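Local coordinates for beta-glucosidase (Chaetomella raphigera, PDB 6JXG), which probably hydrolyses terminal, non-reducing beta-D-glucosyl residues with release of beta-D-glucose, as a secreted glycoside hydrolase family 3 enzyme of cellulose breakdown, at residues A[580-585]-A[620-625]; A[627-632]-A[653-658]; A[364-369]-A[388-393]; A[61-66]-A[101-106]. One frame throughout, in Å; residues are numbered along the deposited sequence.

Interaction 1: A[580-585]-A[620-625]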
loop_
_atom_site.group_PDB
_atom_site.type_symbol
_atom_site.label_atom_id
_atom_site.label_comp_id
_atom_site.label_asym_id
_atom_site.label_seq_id
_atom_site.Cartn_x
_atom_site.Cartn_y
_atom_site.Cartn_z
ATOM N N THR A 580 -5.270 15.027 -22.325
ATOM C CA THR A 580 -5.651 16.439 -22.337
ATOM C C THR A 580 -4.883 17.321 -21.375
ATOM O O THR A 580 -3.877 16.919 -20.820
ATOM C CB THR A 580 -7.024 16.796 -21.718
ATOM O OG1 THR A 580 -7.583 15.805 -20.835
ATOM C CG2 THR A 580 -7.828 17.455 -22.596
ATOM N N THR A 581 -5.376 18.564 -21.223
ATOM C CA THR A 581 -4.814 19.560 -20.302
ATOM C C THR A 581 -5.908 20.085 -19.422
ATOM O O THR A 581 -7.063 20.072 -19.772
ATOM C CB THR A 581 -4.173 20.750 -21.083
ATOM O OG1 THR A 581 -5.142 21.363 -21.978
ATOM C CG2 THR A 581 -2.987 20.301 -21.877
ATOM N N PHE A 582 -5.534 20.571 -18.250
ATOM C CA PHE A 582 -6.457 21.131 -17.305
ATOM C C PHE A 582 -5.975 22.507 -16.816
ATOM O O PHE A 582 -4.772 22.788 -16.696
ATOM C CB PHE A 582 -6.543 20.179 -16.119
ATOM C CG PHE A 582 -7.008 18.838 -16.490
ATOM C CD1 PHE A 582 -8.358 18.554 -16.532
ATOM C CD2 PHE A 582 -6.102 17.839 -16.781
ATOM C CE1 PHE A 582 -8.799 17.265 -16.883
ATOM C CE2 PHE A 582 -6.523 16.579 -17.143
ATOM C CZ PHE A 582 -7.872 16.294 -17.180
ATOM N N GLN A 583 -6.945 23.359 -16.555
ATOM C CA GLN A 583 -6.714 24.683 -16.011
ATOM C C GLN A 583 -7.440 24.857 -14.701
ATOM O O GLN A 583 -8.527 24.338 -14.531
ATOM C CB GLN A 583 -7.160 25.750 -16.985
ATOM C CG GLN A 583 -6.220 25.825 -18.185
ATOM C CD GLN A 583 -6.814 26.650 -19.301
ATOM O OE1 GLN A 583 -7.980 27.037 -19.246
ATOM N NE2 GLN A 583 -6.031 26.880 -20.339
ATOM N N TYR A 584 -6.814 25.559 -13.774
ATOM C CA TYR A 584 -7.346 25.644 -12.431
ATOM C C TYR A 584 -7.675 27.108 -12.133
ATOM O O TYR A 584 -6.921 27.981 -12.527
ATOM C CB TYR A 584 -6.285 25.221 -11.465
ATOM C CG TYR A 584 -5.973 23.762 -11.340
ATOM C CD1 TYR A 584 -6.081 23.120 -10.095
ATOM C CD2 TYR A 584 -5.449 23.057 -12.406
ATOM C CE1 TYR A 584 -5.706 21.795 -9.926
ATOM C CE2 TYR A 584 -5.158 21.706 -12.261
ATOM C CZ TYR A 584 -5.252 21.106 -11.021
ATOM O OH TYR A 584 -4.996 19.780 -10.878
ATOM N N SER A 585 -8.751 27.373 -11.434
ATOM C CA SER A 585 -9.061 28.713 -11.016
ATOM C C SER A 585 -9.972 28.687 -9.788
ATOM O O SER A 585 -10.322 27.626 -9.262
ATOM C CB SER A 585 -9.727 29.484 -12.147
ATOM O OG SER A 585 -10.945 28.889 -12.484
ATOM N N VAL A 620 -11.786 23.271 -11.862
ATOM C CA VAL A 620 -10.849 22.654 -12.787
ATOM C C VAL A 620 -11.600 22.520 -14.111
ATOM O O VAL A 620 -12.830 22.191 -14.138
ATOM C CB VAL A 620 -10.488 21.229 -12.336
ATOM C CG1 VAL A 620 -9.593 20.559 -13.344
ATOM C CG2 VAL A 620 -9.805 21.281 -10.975
ATOM N N THR A 621 -10.877 22.830 -15.191
ATOM C CA THR A 621 -11.433 22.900 -16.528
ATOM C C THR A 621 -10.574 22.081 -17.416
ATOM O O THR A 621 -9.354 22.235 -17.378
ATOM C CB THR A 621 -11.365 24.344 -17.049
ATOM O OG1 THR A 621 -12.253 25.163 -16.241
ATOM C CG2 THR A 621 -11.843 24.406 -18.459
ATOM N N ASN A 622 -11.203 21.228 -18.208
ATOM C CA ASN A 622 -10.517 20.495 -19.267
ATOM C C ASN A 622 -10.363 21.446 -20.440
ATOM O O ASN A 622 -11.351 21.782 -21.091
ATOM C CB ASN A 622 -11.324 19.265 -19.694
ATOM C CG ASN A 622 -10.663 18.448 -20.787
ATOM O OD1 ASN A 622 -9.796 18.922 -21.500
ATOM N ND2 ASN A 622 -11.070 17.163 -20.894
ATOM N N SER A 623 -9.111 21.836 -20.700
ATOM C CA SER A 623 -8.777 22.863 -21.681
ATOM C C SER A 623 -8.343 22.200 -22.987
ATOM O O SER A 623 -7.966 22.889 -23.928
ATOM C CB SER A 623 -7.685 23.784 -21.102
ATOM O OG SER A 623 -6.590 23.026 -20.670
ATOM N N GLY A 624 -8.414 20.871 -23.084
ATOM C CA GLY A 624 -7.964 20.184 -24.277
ATOM C C GLY A 624 -9.101 19.615 -25.054
ATOM O O GLY A 624 -10.223 20.040 -24.908
ATOM N N THR A 625 -8.808 18.651 -25.914
ATOM C CA THR A 625 -9.775 18.225 -26.965
ATOM C C THR A 625 -10.258 16.823 -26.776
ATOM O O THR A 625 -11.055 16.324 -27.596
ATOM C CB THR A 625 -9.093 18.282 -28.366
ATOM O OG1 THR A 625 -7.991 17.393 -28.364
ATOM C CG2 THR A 625 -8.572 19.650 -28.671
HETATM O O HOH W 1 -10.603 26.331 -14.260
HETATM O O HOH W 2 -4.232 24.712 -20.303
#
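The hydroxyl of S623 meets that of T581 at 2.6 Å between S623 OG and T581 OG1, and a water that accepts from Q583 NE2 is also hydrogen-bonded to S623 OG. Both hydroxyls are set between their own backbone N and carbonyl carbon (chi1 56° for T581 and 54° for S623), which turns them toward each other at the end of the sheet, where one chain enters its strand and the other leaves. Beside them S623 N donates to T581 O at 2.9 Å, arriving from above the carbonyl plane. The extended side chain of Q583 lies alongside the serine, its CD 3.5 Å from S623 CB.

Further along, strands 582-585 and 620-622 run antiparallel. Q583 and T621 form a hydrogen-bonded pair, with Q583 N to T621 O at 2.8 Å and T621 N to Q583 O at 2.9 Å. A water donates to Q583 O and also bonds S585 OG and T621 OG1, which is hydrogen-bonded to S663 OG as well. F582, Y584, V620 and N622 point to the other face. There V620 CG1 lies 4.0 Å from F582 CD1, while CG2 sits over one face of the Y584 ring, toward its rim.

N622 OD1 accepts from G624 N in an Asx turn, although the exact place of this oxygen is less certain; N622 ND2 hydrogen-bonds V626 O. In the antiparallel sheet, strand 612-622 lies between 582-591 and 663-671; the face bearing F582 and Y584 packs on strand 628-637, and Y584 also touches strand 704-711.

Interaction 2: A[627-632]-A[653-658]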
loop_
_atom_site.group_PDB
_atom_site.type_symbol
_atom_site.label_atom_id
_atom_site.label_comp_id
_atom_site.label_asym_id
_atom_site.label_seq_id
_atom_site.Cartn_x
_atom_site.Cartn_y
_atom_site.Cartn_z
ATOM N N SER A 627 -11.442 13.792 -23.486
ATOM C CA SER A 627 -11.884 13.608 -22.129
ATOM C C SER A 627 -10.744 13.145 -21.284
ATOM O O SER A 627 -9.808 12.509 -21.768
ATOM C CB SER A 627 -12.964 12.539 -22.073
ATOM O OG SER A 627 -14.162 13.051 -22.615
ATOM N N GLY A 628 -10.804 13.474 -20.007
ATOM C CA GLY A 628 -9.755 13.021 -19.087
ATOM C C GLY A 628 -10.122 13.283 -17.670
ATOM O O GLY A 628 -10.923 14.174 -17.423
ATOM N N ALA A 629 -9.474 12.579 -16.732
ATOM C CA ALA A 629 -9.608 12.887 -15.311
ATOM C C ALA A 629 -8.350 13.490 -14.775
ATOM O O ALA A 629 -7.231 13.080 -15.159
ATOM C CB ALA A 629 -9.934 11.650 -14.527
ATOM N N GLU A 630 -8.520 14.489 -13.944
ATOM C CA GLU A 630 -7.400 15.156 -13.274
ATOM C C GLU A 630 -7.440 14.908 -11.772
ATOM O O GLU A 630 -8.514 14.942 -11.155
ATOM C CB GLU A 630 -7.481 16.655 -13.564
ATOM C CG GLU A 630 -6.579 17.539 -12.724
ATOM C CD GLU A 630 -5.111 17.425 -13.076
ATOM O OE1 GLU A 630 -4.385 18.474 -13.003
ATOM O OE2 GLU A 630 -4.679 16.295 -13.368
ATOM N N VAL A 631 -6.272 14.681 -11.177
ATOM C CA VAL A 631 -6.126 14.542 -9.734
ATOM C C VAL A 631 -5.635 15.880 -9.197
ATOM O O VAL A 631 -4.458 16.200 -9.282
ATOM C CB VAL A 631 -5.142 13.398 -9.324
ATOM C CG1 VAL A 631 -5.008 13.279 -7.805
ATOM C CG2 VAL A 631 -5.601 12.096 -9.868
ATOM N N ALA A 632 -6.583 16.714 -8.733
ATOM C CA ALA A 632 -6.202 17.967 -8.064
ATOM C C ALA A 632 -5.668 17.664 -6.679
ATOM O O ALA A 632 -6.208 16.819 -5.986
ATOM C CB ALA A 632 -7.361 18.868 -7.972
ATOM N N PHE A 653 -6.764 15.609 -1.819
ATOM C CA PHE A 653 -6.747 15.309 -3.236
ATOM C C PHE A 653 -8.126 14.962 -3.655
ATOM O O PHE A 653 -8.922 14.450 -2.834
ATOM C CB PHE A 653 -5.735 14.189 -3.574
ATOM C CG PHE A 653 -5.977 12.878 -2.855
ATOM C CD1 PHE A 653 -5.474 12.662 -1.587
ATOM C CD2 PHE A 653 -6.694 11.860 -3.460
ATOM C CE1 PHE A 653 -5.733 11.483 -0.926
ATOM C CE2 PHE A 653 -6.924 10.649 -2.843
ATOM C CZ PHE A 653 -6.405 10.427 -1.561
ATOM N N ASP A 654 -8.443 15.192 -4.905
ATOM C CA ASP A 654 -9.806 14.948 -5.406
ATOM C C ASP A 654 -9.699 14.709 -6.907
ATOM O O ASP A 654 -9.129 15.505 -7.625
ATOM C CB ASP A 654 -10.699 16.175 -5.074
ATOM C CG ASP A 654 -12.190 15.933 -5.352
ATOM O OD1 ASP A 654 -12.573 14.719 -5.511
ATOM O OD2 ASP A 654 -12.949 16.945 -5.435
ATOM N N LYS A 655 -10.261 13.612 -7.412
ATOM C CA LYS A 655 -10.056 13.236 -8.791
ATOM C C LYS A 655 -11.345 13.565 -9.573
ATOM O O LYS A 655 -12.417 13.086 -9.181
ATOM C CB LYS A 655 -9.717 11.738 -8.860
ATOM C CG LYS A 655 -9.276 11.245 -10.264
ATOM C CD LYS A 655 -8.670 9.868 -10.220
ATOM C CE LYS A 655 -7.830 9.549 -11.457
ATOM N NZ LYS A 655 -7.266 8.178 -11.427
ATOM N N ILE A 656 -11.246 14.339 -10.646
ATOM C CA ILE A 656 -12.420 14.794 -11.377
ATOM C C ILE A 656 -12.330 14.444 -12.834
ATOM O O ILE A 656 -11.321 14.636 -13.497
ATOM C CB ILE A 656 -12.633 16.314 -11.192
ATOM C CG1 ILE A 656 -13.920 16.786 -11.830
ATOM C CG2 ILE A 656 -11.449 17.133 -11.660
ATOM C CD1 ILE A 656 -14.321 18.196 -11.410
ATOM N N SER A 657 -13.407 13.879 -13.309
ATOM C CA SER A 657 -13.486 13.463 -14.689
ATOM C C SER A 657 -14.232 14.522 -15.501
ATOM O O SER A 657 -15.276 14.963 -15.097
ATOM C CB SER A 657 -14.135 12.070 -14.746
ATOM O OG SER A 657 -14.313 11.853 -16.105
ATOM N N LEU A 658 -13.642 14.982 -16.609
ATOM C CA LEU A 658 -14.191 16.085 -17.399
ATOM C C LEU A 658 -14.125 15.866 -18.903
ATOM O O LEU A 658 -13.060 15.402 -19.443
ATOM C CB LEU A 658 -13.460 17.374 -17.100
ATOM C CG LEU A 658 -13.599 17.875 -15.651
ATOM C CD1 LEU A 658 -12.594 19.006 -15.441
ATOM C CD2 LEU A 658 -15.051 18.340 -15.378
#
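E630 and I656 exchange two backbone hydrogen bonds, E630 N to I656 O and I656 N to E630 O, both 2.8 Å long. The same pair of hydrogen bonds recurs at G628 with L658 and at A632 with D654, giving three hydrogen-bonded pairs along the antiparallel hairpin of strands 628-637 and 649-658. At the non-hydrogen-bonded pairs the chains draw closer, A629 CA lying 4.0 Å from S657 CA. A629 CA also makes a CA-H...O contact of 3.0 Å with I656 O.

V631 and K655 supply the main side-chain packing. K655 leaves the strand with CG opposite its backbone N (chi1 -172°) and runs extended past V631, whose CG2 touches the lysine methylenes and reaches CE at 3.7 Å. The ammonium continues to T81 O and S526 OG. Shortening K655 to an alanine is likely to uncover one side of V631 and leave those two oxygens without this donor. On the other face, I656 CG2 approaches E630 O at 3.7 Å, while E630 OE1 hydrogen-bonds Y584 OH and OE2 forms a salt bridge with K528.

The chemistry thus divides by direction: backbone bonds close the hairpin of this fibronectin type III-like domain, whereas the charged ends tie it outward, E630 to strand 582-591 and K528, K655 to T81 and S526.

Interaction 3: A[364-369]-A[388-393]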
loop_
_atom_site.group_PDB
_atom_site.type_symbol
_atom_site.label_atom_id
_atom_site.label_comp_id
_atom_site.label_asym_id
_atom_site.label_seq_id
_atom_site.Cartn_x
_atom_site.Cartn_y
_atom_site.Cartn_z
ATOM N N ALA A 364 7.158 -20.343 -18.699
ATOM C CA ALA A 364 7.100 -21.521 -17.810
ATOM C C ALA A 364 5.773 -21.596 -17.035
ATOM O O ALA A 364 5.515 -22.557 -16.360
ATOM C CB ALA A 364 8.273 -21.471 -16.839
ATOM N N GLY A 365 4.970 -20.540 -17.063
ATOM C CA GLY A 365 3.725 -20.485 -16.311
ATOM C C GLY A 365 3.660 -19.272 -15.358
ATOM O O GLY A 365 4.678 -18.925 -14.712
ATOM N N ILE A 366 2.482 -18.628 -15.304
ATOM C CA ILE A 366 2.363 -17.340 -14.619
ATOM C C ILE A 366 2.526 -17.535 -13.108
ATOM O O ILE A 366 2.915 -16.589 -12.426
ATOM C CB ILE A 366 1.054 -16.558 -14.961
ATOM C CG1 ILE A 366 -0.170 -17.414 -14.595
ATOM C CG2 ILE A 366 1.067 -16.140 -16.439
ATOM C CD1 ILE A 366 -1.518 -16.889 -14.989
ATOM N N ASN A 367 2.221 -18.765 -12.618
ATOM C CA ASN A 367 2.405 -19.117 -11.201
ATOM C C ASN A 367 3.540 -20.110 -10.955
ATOM O O ASN A 367 3.561 -20.736 -9.905
ATOM C CB ASN A 367 1.106 -19.682 -10.633
ATOM C CG ASN A 367 -0.019 -18.690 -10.681
ATOM O OD1 ASN A 367 0.149 -17.510 -10.340
ATOM N ND2 ASN A 367 -1.213 -19.161 -11.114
ATOM N N SER A 368 4.493 -20.184 -11.903
ATOM C CA SER A 368 5.557 -21.123 -11.814
ATOM C C SER A 368 6.656 -20.778 -10.874
ATOM O O SER A 368 7.462 -21.632 -10.601
ATOM C CB SER A 368 6.172 -21.405 -13.211
ATOM O OG SER A 368 6.807 -20.265 -13.792
ATOM N N CYS A 369 6.740 -19.560 -10.337
ATOM C CA CYS A 369 7.811 -19.261 -9.360
ATOM C C CYS A 369 7.143 -19.145 -8.043
ATOM O O CYS A 369 6.210 -18.364 -7.907
ATOM C CB CYS A 369 8.565 -17.923 -9.702
ATOM S SG CYS A 369 9.214 -17.831 -11.424
ATOM N N ALA A 388 -0.551 -13.743 -4.477
ATOM C CA ALA A 388 -1.687 -14.625 -4.790
ATOM C C ALA A 388 -1.320 -15.339 -6.086
ATOM O O ALA A 388 -0.444 -14.865 -6.784
ATOM C CB ALA A 388 -2.955 -13.867 -4.999
ATOM N N ASP A 389 -2.033 -16.431 -6.358
ATOM C CA ASP A 389 -1.875 -17.193 -7.615
ATOM C C ASP A 389 -2.783 -16.493 -8.608
ATOM O O ASP A 389 -3.902 -16.150 -8.253
ATOM C CB ASP A 389 -2.262 -18.631 -7.426
ATOM C CG ASP A 389 -1.163 -19.455 -6.736
ATOM O OD1 ASP A 389 -0.171 -18.903 -6.194
ATOM O OD2 ASP A 389 -1.316 -20.693 -6.787
ATOM N N PHE A 390 -2.259 -16.134 -9.782
ATOM C CA PHE A 390 -3.068 -15.523 -10.797
ATOM C C PHE A 390 -4.059 -16.548 -11.329
ATOM O O PHE A 390 -3.636 -17.671 -11.647
ATOM C CB PHE A 390 -2.224 -15.095 -11.996
ATOM C CG PHE A 390 -1.215 -14.010 -11.701
ATOM C CD1 PHE A 390 -1.597 -12.718 -11.709
ATOM C CD2 PHE A 390 0.131 -14.321 -11.461
ATOM C CE1 PHE A 390 -0.678 -11.696 -11.513
ATOM C CE2 PHE A 390 1.059 -13.326 -11.265
ATOM C CZ PHE A 390 0.649 -12.010 -11.272
ATOM N N PRO A 391 -5.360 -16.184 -11.431
ATOM C CA PRO A 391 -6.279 -17.094 -12.167
ATOM C C PRO A 391 -6.017 -17.043 -13.684
ATOM O O PRO A 391 -6.376 -17.963 -14.394
ATOM C CB PRO A 391 -7.684 -16.545 -11.864
ATOM C CG PRO A 391 -7.454 -15.120 -11.473
ATOM C CD PRO A 391 -6.038 -14.977 -10.958
ATOM N N TYR A 392 -5.364 -15.990 -14.126
ATOM C CA TYR A 392 -4.946 -15.752 -15.524
ATOM C C TYR A 392 -4.134 -14.460 -15.402
ATOM O O TYR A 392 -4.165 -13.810 -14.351
ATOM C CB TYR A 392 -6.161 -15.559 -16.449
ATOM C CG TYR A 392 -7.052 -14.414 -16.110
ATOM C CD1 TYR A 392 -6.786 -13.122 -16.568
ATOM C CD2 TYR A 392 -8.167 -14.582 -15.287
ATOM C CE1 TYR A 392 -7.578 -12.049 -16.221
ATOM C CE2 TYR A 392 -8.987 -13.506 -14.957
ATOM C CZ TYR A 392 -8.660 -12.221 -15.405
ATOM O OH TYR A 392 -9.485 -11.127 -15.062
ATOM N N LEU A 393 -3.338 -14.128 -16.394
ATOM C CA LEU A 393 -2.637 -12.818 -16.370
ATOM C C LEU A 393 -2.691 -12.304 -17.792
ATOM O O LEU A 393 -2.116 -12.937 -18.698
ATOM C CB LEU A 393 -1.193 -12.963 -15.879
ATOM C CG LEU A 393 -0.318 -11.697 -16.029
ATOM C CD1 LEU A 393 -0.940 -10.540 -15.277
ATOM C CD2 LEU A 393 1.100 -11.976 -15.560
#
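Two irregular stretches of the long loop between strand 351-355 and helix 396-406 meet here, joined by an asparagine hydrogen-bonded to the backbone of F390 and by an isoleucine packed beside it. N367 uses both ends of its amide: OD1 accepts from F390 N at 2.8 Å, and ND2 donates to F390 O at 2.9 Å. The second bond is nearly straight (165°) and arrives on a carbonyl lone pair, with the acceptor in the amide plane. This double grip fixes the rotation of the amide, whose OD1 lies at the edge of the F390 ring, 3.4 Å from F390 CD2, with the two planes only 12° apart.

I366 extends its CD1 to F390 CB at 3.6 Å, and its CG2 meets L393 CB at 3.9 Å. Its CG1 stands between the backbone N and the carbonyl carbon (chi1 58°), directing CD1 across the backbone of 390-393.

D389 is held by R372 and Q67, and C369 is disulfide-bonded to C374. I366 and N367 are the central residues of a type I beta turn from G365 to S368, where G365 O accepts from S368 N and S368 OG. Through its asparagine, this turn pairs with the backbone N and O of a single residue, bracing the long loop of the family 3 C-terminal domain.

Interaction 4: A[61-66]-A[101-106]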
loop_
_atom_site.group_PDB
_atom_site.type_symbol
_atom_site.label_atom_id
_atom_site.label_comp_id
_atom_site.label_asym_id
_atom_site.label_seq_id
_atom_site.Cartn_x
_atom_site.Cartn_y
_atom_site.Cartn_z
ATOM N N LEU A 61 -3.197 -8.077 -1.407
ATOM C CA LEU A 61 -3.704 -7.829 -2.746
ATOM C C LEU A 61 -4.515 -8.993 -3.280
ATOM O O LEU A 61 -4.864 -9.019 -4.456
ATOM C CB LEU A 61 -2.553 -7.502 -3.696
ATOM C CG LEU A 61 -1.422 -8.495 -3.879
ATOM C CD1 LEU A 61 -1.821 -9.848 -4.480
ATOM C CD2 LEU A 61 -0.292 -7.929 -4.717
ATOM N N GLY A 62 -4.780 -9.959 -2.428
ATOM C CA GLY A 62 -5.537 -11.132 -2.824
ATOM C C GLY A 62 -5.268 -12.283 -1.888
ATOM O O GLY A 62 -4.269 -12.277 -1.117
ATOM N N ILE A 63 -6.106 -13.318 -2.009
ATOM C CA ILE A 63 -5.988 -14.463 -1.086
ATOM C C ILE A 63 -4.784 -15.274 -1.518
ATOM O O ILE A 63 -4.681 -15.682 -2.724
ATOM C CB ILE A 63 -7.204 -15.386 -1.173
ATOM C CG1 ILE A 63 -8.526 -14.613 -1.130
ATOM C CG2 ILE A 63 -7.101 -16.455 -0.070
ATOM C CD1 ILE A 63 -8.681 -13.654 0.029
ATOM N N ARG A 64 -3.827 -15.449 -0.618
ATOM C CA ARG A 64 -2.649 -16.256 -0.899
ATOM C C ARG A 64 -2.986 -17.790 -0.871
ATOM O O ARG A 64 -3.852 -18.235 -0.113
ATOM C CB ARG A 64 -1.589 -15.931 0.120
ATOM C CG ARG A 64 -0.192 -16.442 -0.224
ATOM C CD ARG A 64 0.744 -16.066 0.945
ATOM N NE ARG A 64 2.046 -16.643 0.659
ATOM C CZ ARG A 64 3.020 -16.834 1.577
ATOM N NH1 ARG A 64 2.871 -16.498 2.853
ATOM N NH2 ARG A 64 4.143 -17.402 1.170
ATOM N N PHE A 65 -2.349 -18.515 -1.778
ATOM C CA PHE A 65 -2.348 -19.997 -1.922
ATOM C C PHE A 65 -3.630 -20.544 -2.597
ATOM O O PHE A 65 -3.567 -21.460 -3.431
ATOM C CB PHE A 65 -2.075 -20.738 -0.579
ATOM C CG PHE A 65 -0.730 -20.429 0.053
ATOM C CD1 PHE A 65 0.454 -20.783 -0.580
ATOM C CD2 PHE A 65 -0.623 -19.854 1.293
ATOM C CE1 PHE A 65 1.695 -20.539 -0.019
ATOM C CE2 PHE A 65 0.648 -19.634 1.866
ATOM C CZ PHE A 65 1.791 -19.984 1.207
ATOM N N VAL A 66 -4.785 -20.055 -2.203
ATOM C CA VAL A 66 -6.058 -20.599 -2.660
ATOM C C VAL A 66 -6.312 -20.335 -4.150
ATOM O O VAL A 66 -6.048 -19.245 -4.678
ATOM C CB VAL A 66 -7.191 -20.001 -1.812
ATOM C CG1 VAL A 66 -8.540 -20.566 -2.175
ATOM C CG2 VAL A 66 -6.923 -20.218 -0.352
ATOM N N LEU A 101 -14.516 -17.629 1.547
ATOM C CA LEU A 101 -13.620 -18.704 1.912
ATOM C C LEU A 101 -13.535 -19.053 3.407
ATOM O O LEU A 101 -12.779 -19.934 3.770
ATOM C CB LEU A 101 -12.215 -18.305 1.441
ATOM C CG LEU A 101 -12.096 -18.281 -0.101
ATOM C CD1 LEU A 101 -10.709 -17.809 -0.558
ATOM C CD2 LEU A 101 -12.416 -19.590 -0.787
ATOM N N GLY A 102 -14.220 -18.301 4.268
ATOM C CA GLY A 102 -14.266 -18.550 5.677
ATOM C C GLY A 102 -13.031 -17.973 6.364
ATOM O O GLY A 102 -12.757 -18.281 7.491
ATOM N N ILE A 103 -12.324 -17.081 5.682
ATOM C CA ILE A 103 -11.155 -16.406 6.293
ATOM C C ILE A 103 -11.623 -15.414 7.322
ATOM O O ILE A 103 -12.415 -14.495 7.029
ATOM C CB ILE A 103 -10.268 -15.758 5.216
ATOM C CG1 ILE A 103 -9.695 -16.852 4.350
ATOM C CG2 ILE A 103 -9.144 -14.898 5.846
ATOM C CD1 ILE A 103 -8.960 -16.413 3.143
ATOM N N ASN A 104 -11.145 -15.556 8.568
ATOM C CA ASN A 104 -11.541 -14.598 9.578
ATOM C C ASN A 104 -10.787 -13.237 9.521
ATOM O O ASN A 104 -11.418 -12.158 9.639
ATOM C CB ASN A 104 -11.469 -15.161 10.999
ATOM C CG ASN A 104 -12.501 -16.293 11.239
ATOM O OD1 ASN A 104 -13.744 -16.061 11.498
ATOM N ND2 ASN A 104 -12.038 -17.466 11.083
ATOM N N VAL A 105 -9.469 -13.334 9.378
ATOM C CA VAL A 105 -8.567 -12.177 9.389
ATOM C C VAL A 105 -7.772 -12.236 8.103
ATOM O O VAL A 105 -7.046 -13.214 7.867
ATOM C CB VAL A 105 -7.625 -12.210 10.603
ATOM C CG1 VAL A 105 -6.767 -10.942 10.614
ATOM C CG2 VAL A 105 -8.492 -12.331 11.875
ATOM N N GLN A 106 -7.922 -11.204 7.293
ATOM C CA GLN A 106 -7.151 -11.043 6.062
ATOM C C GLN A 106 -5.968 -10.139 6.371
ATOM O O GLN A 106 -6.169 -9.001 6.829
ATOM C CB GLN A 106 -8.020 -10.454 4.963
ATOM C CG GLN A 106 -7.405 -10.527 3.581
ATOM C CD GLN A 106 -7.113 -11.919 3.095
ATOM O OE1 GLN A 106 -7.759 -12.901 3.484
ATOM N NE2 GLN A 106 -6.161 -12.019 2.175
#
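With CG1 anti to the carbonyl carbon (chi1 -47°) and CD1 folded back by chi2 of -52°, I63 spreads its two branches over L101, I103 and Q106. CG2 points to the tip of I103, 3.7 Å from I103 CD1, the pair meeting end to end. The same methyl lies 3.9 Å from L101 CD1, as the I63 and L101 side chains slide past each other in opposite directions. CD1 goes to the amide of Q106, at 3.7 Å from Q106 OE1, and the two side chains cross at about a right angle.

L101 CD1 is shared: besides I63 it touches V66 CG1 at 3.9 Å, tip to tip. Q106, bent at chi2, brings OE1 and NE2 against I63 CD1 while NE2 hydrogen-bonds G59 O, so the polar group that borders the apolar cluster has a partner of its own. No hydrogen bond links the two segments. Were I63 a glycine, a gap would probably open among L101, I103 and the Q106 amide, leaving their ends less firmly packed.

Helix 84-100 closes the cluster through L94 and A98, both in contact with I63. That helix ends in a Schellman motif with G102 at positive phi, from which the chain turns into strand 105-106. This strand lies parallel to 55-57, and the helix carries the chain between them, a beta-alpha-beta crossover consistent with the TIM-barrel-like N-terminal domain of family 3.

How the interactions relate
Interactions 1 and 2 belong to the same C-terminal beta region: their centres are 10 Å apart, strands 612-622 and 628-637 follow each other in the chain, and Y584 OH to E630 OE1 and N622 ND2 to L658 O join them directly. Both are partly buried and rest on antiparallel backbone bonds; in interaction 1 two waters also join its polar groups. Interactions 3 and 4 lie far from that pair and belong to different domains, yet A388 packs on I63 and G62 where they touch. Interaction 4 is buried and mainly apolar, with the Q106 amide at its border, while interaction 3, partly buried between loops, depends on a side-chain amide.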